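Local coordinates for protein (2Z,6E)-hedycaryol synthase (Kitasatospora setae, PDB 4MC3) that catalyses the magnesium-dependent 1,11-cyclization of (2E,6E)-farnesyl diphosphate, with addition of water, to the sesquiterpene alcohol (2Z,6E)-hedycaryol, at residues F195-V200 / S286-A291. Numbering follows the deposited sequence.
Sequences FLPGSV and SRAREA
Pro197 brings the CG and CD carbons of its ring up to the methyl of Ala288, with CG 4.0 Å and CD 4.2 Å from Ala288 CB, and this small apolar touch illustrates how a loop can pack on a helix through alanines. Ala288 and Ala291, three residues apart, both turn their methyls toward the loop, and their short side chains let it come close: the CA atoms of Leu196 and Ala288 are 6.5 Å apart. Leu196 reaches the helix with one branch. Its CG sits beside the backbone N and opposite the carbonyl carbon (chi1 -57°); chi2 of 176° then extends CD1 away from CA and leaves CD2 as the branch turned to the helix. CD2 lies against the carbonyl group of Ala291, 4.0 Å from both its C and its O. No hydrogen bond crosses between 195-200 and 286-291, so the contact is purely van der Waals. Pro197 is also the N-cap of helix 198-201, its O accepting from Val200 N at 2.8 Å. Away from the catalytic sites, the contact joins the loop leading into that short helix to the first turns of helix 286-309. Leu196 continues along the latter onto Ala292 and Tyr295, while Val200 packs on Ala292 and on Leu279 of helix 250-282, within this all-helical class I terpene synthase fold.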
ATOM      1  N   PHE A 195       5.195 -18.128   5.683  1.00 23.06           N
ATOM      2  CA  PHE A 195       4.174 -17.450   4.894  1.00 22.16           C
ATOM      3  C   PHE A 195       2.773 -17.828   5.378  1.00 22.82           C
ATOM      4  O   PHE A 195       2.533 -18.965   5.852  1.00 25.30           O
ATOM      5  CB  PHE A 195       4.365 -17.731   3.382  1.00 20.05           C
ATOM      6  CG  PHE A 195       5.525 -17.051   2.786  1.00 19.04           C
ATOM      7  CD1 PHE A 195       5.353 -15.920   2.040  1.00 19.90           C
ATOM      8  CD2 PHE A 195       6.837 -17.499   3.019  1.00 22.26           C
ATOM      9  CE1 PHE A 195       6.428 -15.230   1.540  1.00 20.56           C
ATOM     10  CE2 PHE A 195       7.900 -16.826   2.489  1.00 24.85           C
ATOM     11  CZ  PHE A 195       7.712 -15.683   1.775  1.00 23.91           C
ATOM     12  N   LEU A 196       1.803 -16.934   5.201  1.00 19.24           N
ATOM     13  CA  LEU A 196       0.418 -17.243   5.503  1.00 21.58           C
ATOM     14  C   LEU A 196      -0.070 -18.401   4.621  1.00 25.46           C
ATOM     15  O   LEU A 196       0.190 -18.438   3.435  1.00 26.84           O
ATOM     16  CB  LEU A 196      -0.494 -16.047   5.290  1.00 22.97           C
ATOM     17  CG  LEU A 196      -0.223 -14.720   6.034  1.00 23.80           C
ATOM     18  CD1 LEU A 196      -1.179 -13.652   5.591  1.00 23.42           C
ATOM     19  CD2 LEU A 196      -0.281 -14.949   7.537  1.00 25.99           C
ATOM     20  N   PRO A 197      -0.808 -19.319   5.204  1.00 27.29           N
ATOM     21  CA  PRO A 197      -1.477 -20.275   4.317  1.00 27.34           C
ATOM     22  C   PRO A 197      -2.463 -19.533   3.400  1.00 29.46           C
ATOM     23  O   PRO A 197      -3.101 -18.557   3.833  1.00 28.18           O
ATOM     24  CB  PRO A 197      -2.256 -21.157   5.283  1.00 30.17           C
ATOM     25  CG  PRO A 197      -1.571 -21.013   6.615  1.00 31.36           C
ATOM     26  CD  PRO A 197      -1.028 -19.593   6.629  1.00 25.72           C
ATOM     27  N   GLY A 198      -2.620 -20.005   2.167  1.00 35.24           N
ATOM     28  CA  GLY A 198      -3.606 -19.392   1.253  1.00 34.31           C
ATOM     29  C   GLY A 198      -5.013 -19.251   1.817  1.00 36.79           C
ATOM     30  O   GLY A 198      -5.694 -18.264   1.539  1.00 41.17           O
ATOM     31  N   SER A 199      -5.435 -20.225   2.626  1.00 33.91           N
ATOM     32  CA  SER A 199      -6.718 -20.211   3.296  1.00 39.10           C
ATOM     33  C   SER A 199      -6.871 -19.149   4.383  1.00 38.07           C
ATOM     34  O   SER A 199      -7.981 -18.906   4.853  1.00 41.12           O
ATOM     35  CB  SER A 199      -6.988 -21.595   3.914  1.00 40.32           C
ATOM     36  OG  SER A 199      -6.121 -21.855   5.001  1.00 44.75           O
ATOM     37  N   VAL A 200      -5.754 -18.575   4.830  1.00 31.49           N
ATOM     38  CA  VAL A 200      -5.756 -17.459   5.781  1.00 29.07           C
ATOM     39  C   VAL A 200      -5.584 -16.127   5.026  1.00 24.06           C
ATOM     40  O   VAL A 200      -6.304 -15.160   5.335  1.00 26.77           O
ATOM     41  CB  VAL A 200      -4.611 -17.606   6.820  1.00 29.03           C
ATOM     42  CG1 VAL A 200      -4.520 -16.374   7.717  1.00 29.32           C
ATOM     43  CG2 VAL A 200      -4.860 -18.856   7.644  1.00 35.38           C
ATOM     44  N   SER A 286       0.295 -24.121  15.225  1.00 27.93           N
ATOM     45  CA  SER A 286       0.596 -22.946  16.049  1.00 28.60           C
ATOM     46  C   SER A 286       1.420 -21.916  15.324  1.00 28.06           C
ATOM     47  O   SER A 286       1.162 -20.713  15.426  1.00 26.48           O
ATOM     48  CB  SER A 286       1.338 -23.385  17.316  1.00 37.58           C
ATOM     49  OG  SER A 286       0.528 -24.330  17.989  1.00 43.29           O
ATOM     50  N   ARG A 287       2.396 -22.375  14.545  1.00 25.28           N
ATOM     51  CA  ARG A 287       3.276 -21.435  13.840  1.00 25.11           C
ATOM     52  C   ARG A 287       2.474 -20.556  12.876  1.00 26.07           C
ATOM     53  O   ARG A 287       2.755 -19.351  12.727  1.00 25.07           O
ATOM     54  CB  ARG A 287       4.302 -22.251  13.078  1.00 25.90           C
ATOM     55  CG  ARG A 287       5.324 -21.444  12.345  1.00 30.15           C
ATOM     56  CD  ARG A 287       6.187 -22.474  11.633  1.00 38.02           C
ATOM     57  NE  ARG A 287       7.545 -22.123  11.745  1.00 40.80           N
ATOM     58  CZ  ARG A 287       8.447 -22.584  10.900  1.00 46.01           C
ATOM     59  NH1 ARG A 287       8.083 -23.467   9.935  1.00 35.99           N
ATOM     60  NH2 ARG A 287       9.690 -22.133  11.013  1.00 49.86           N
ATOM     61  N   ALA A 288       1.507 -21.154  12.174  1.00 23.80           N
ATOM     62  CA  ALA A 288       0.690 -20.420  11.214  1.00 22.42           C
ATOM     63  C   ALA A 288      -0.244 -19.467  11.894  1.00 24.14           C
ATOM     64  O   ALA A 288      -0.460 -18.334  11.423  1.00 24.87           O
ATOM     65  CB  ALA A 288      -0.069 -21.357  10.279  1.00 26.08           C
ATOM     66  N   ARG A 289      -0.835 -19.898  13.023  1.00 22.83           N
ATOM     67  CA  ARG A 289      -1.699 -18.989  13.804  1.00 23.65           C
ATOM     68  C   ARG A 289      -0.930 -17.760  14.285  1.00 26.49           C
ATOM     69  O   ARG A 289      -1.409 -16.626  14.138  1.00 26.57           O
ATOM     70  CB  ARG A 289      -2.323 -19.697  15.010  1.00 30.14           C
ATOM     71  CG  ARG A 289      -3.188 -20.850  14.601  1.00 35.82           C
ATOM     72  CD  ARG A 289      -3.507 -21.661  15.858  1.00 54.26           C
ATOM     73  NE  ARG A 289      -4.459 -22.734  15.605  1.00 54.53           N
ATOM     74  CZ  ARG A 289      -5.762 -22.678  15.907  1.00 54.84           C
ATOM     75  NH1 ARG A 289      -6.297 -21.595  16.484  1.00 56.15           N
ATOM     76  NH2 ARG A 289      -6.535 -23.713  15.637  1.00 67.46           N
ATOM     77  N   GLU A 290       0.276 -17.981  14.793  1.00 25.51           N
ATOM     78  CA  GLU A 290       1.127 -16.904  15.268  1.00 28.63           C
ATOM     79  C   GLU A 290       1.476 -15.934  14.142  1.00 25.23           C
ATOM     80  O   GLU A 290       1.419 -14.702  14.322  1.00 28.92           O
ATOM     81  CB  GLU A 290       2.408 -17.498  15.898  1.00 31.96           C
ATOM     82  CG  GLU A 290       3.431 -16.494  16.428  1.00 49.96           C
ATOM     83  CD  GLU A 290       4.748 -17.157  16.827  1.00 67.98           C
ATOM     84  OE1 GLU A 290       4.732 -18.339  17.263  1.00 75.28           O
ATOM     85  OE2 GLU A 290       5.802 -16.493  16.705  1.00 73.15           O
ATOM     86  N   ALA A 291       1.835 -16.476  12.971  1.00 24.91           N
ATOM     87  CA  ALA A 291       2.180 -15.658  11.807  1.00 22.98           C
ATOM     88  C   ALA A 291       0.995 -14.803  11.372  1.00 24.01           C
ATOM     89  O   ALA A 291       1.139 -13.610  11.081  1.00 23.72           O
ATOM     90  CB  ALA A 291       2.659 -16.533  10.670  1.00 23.49           C
TER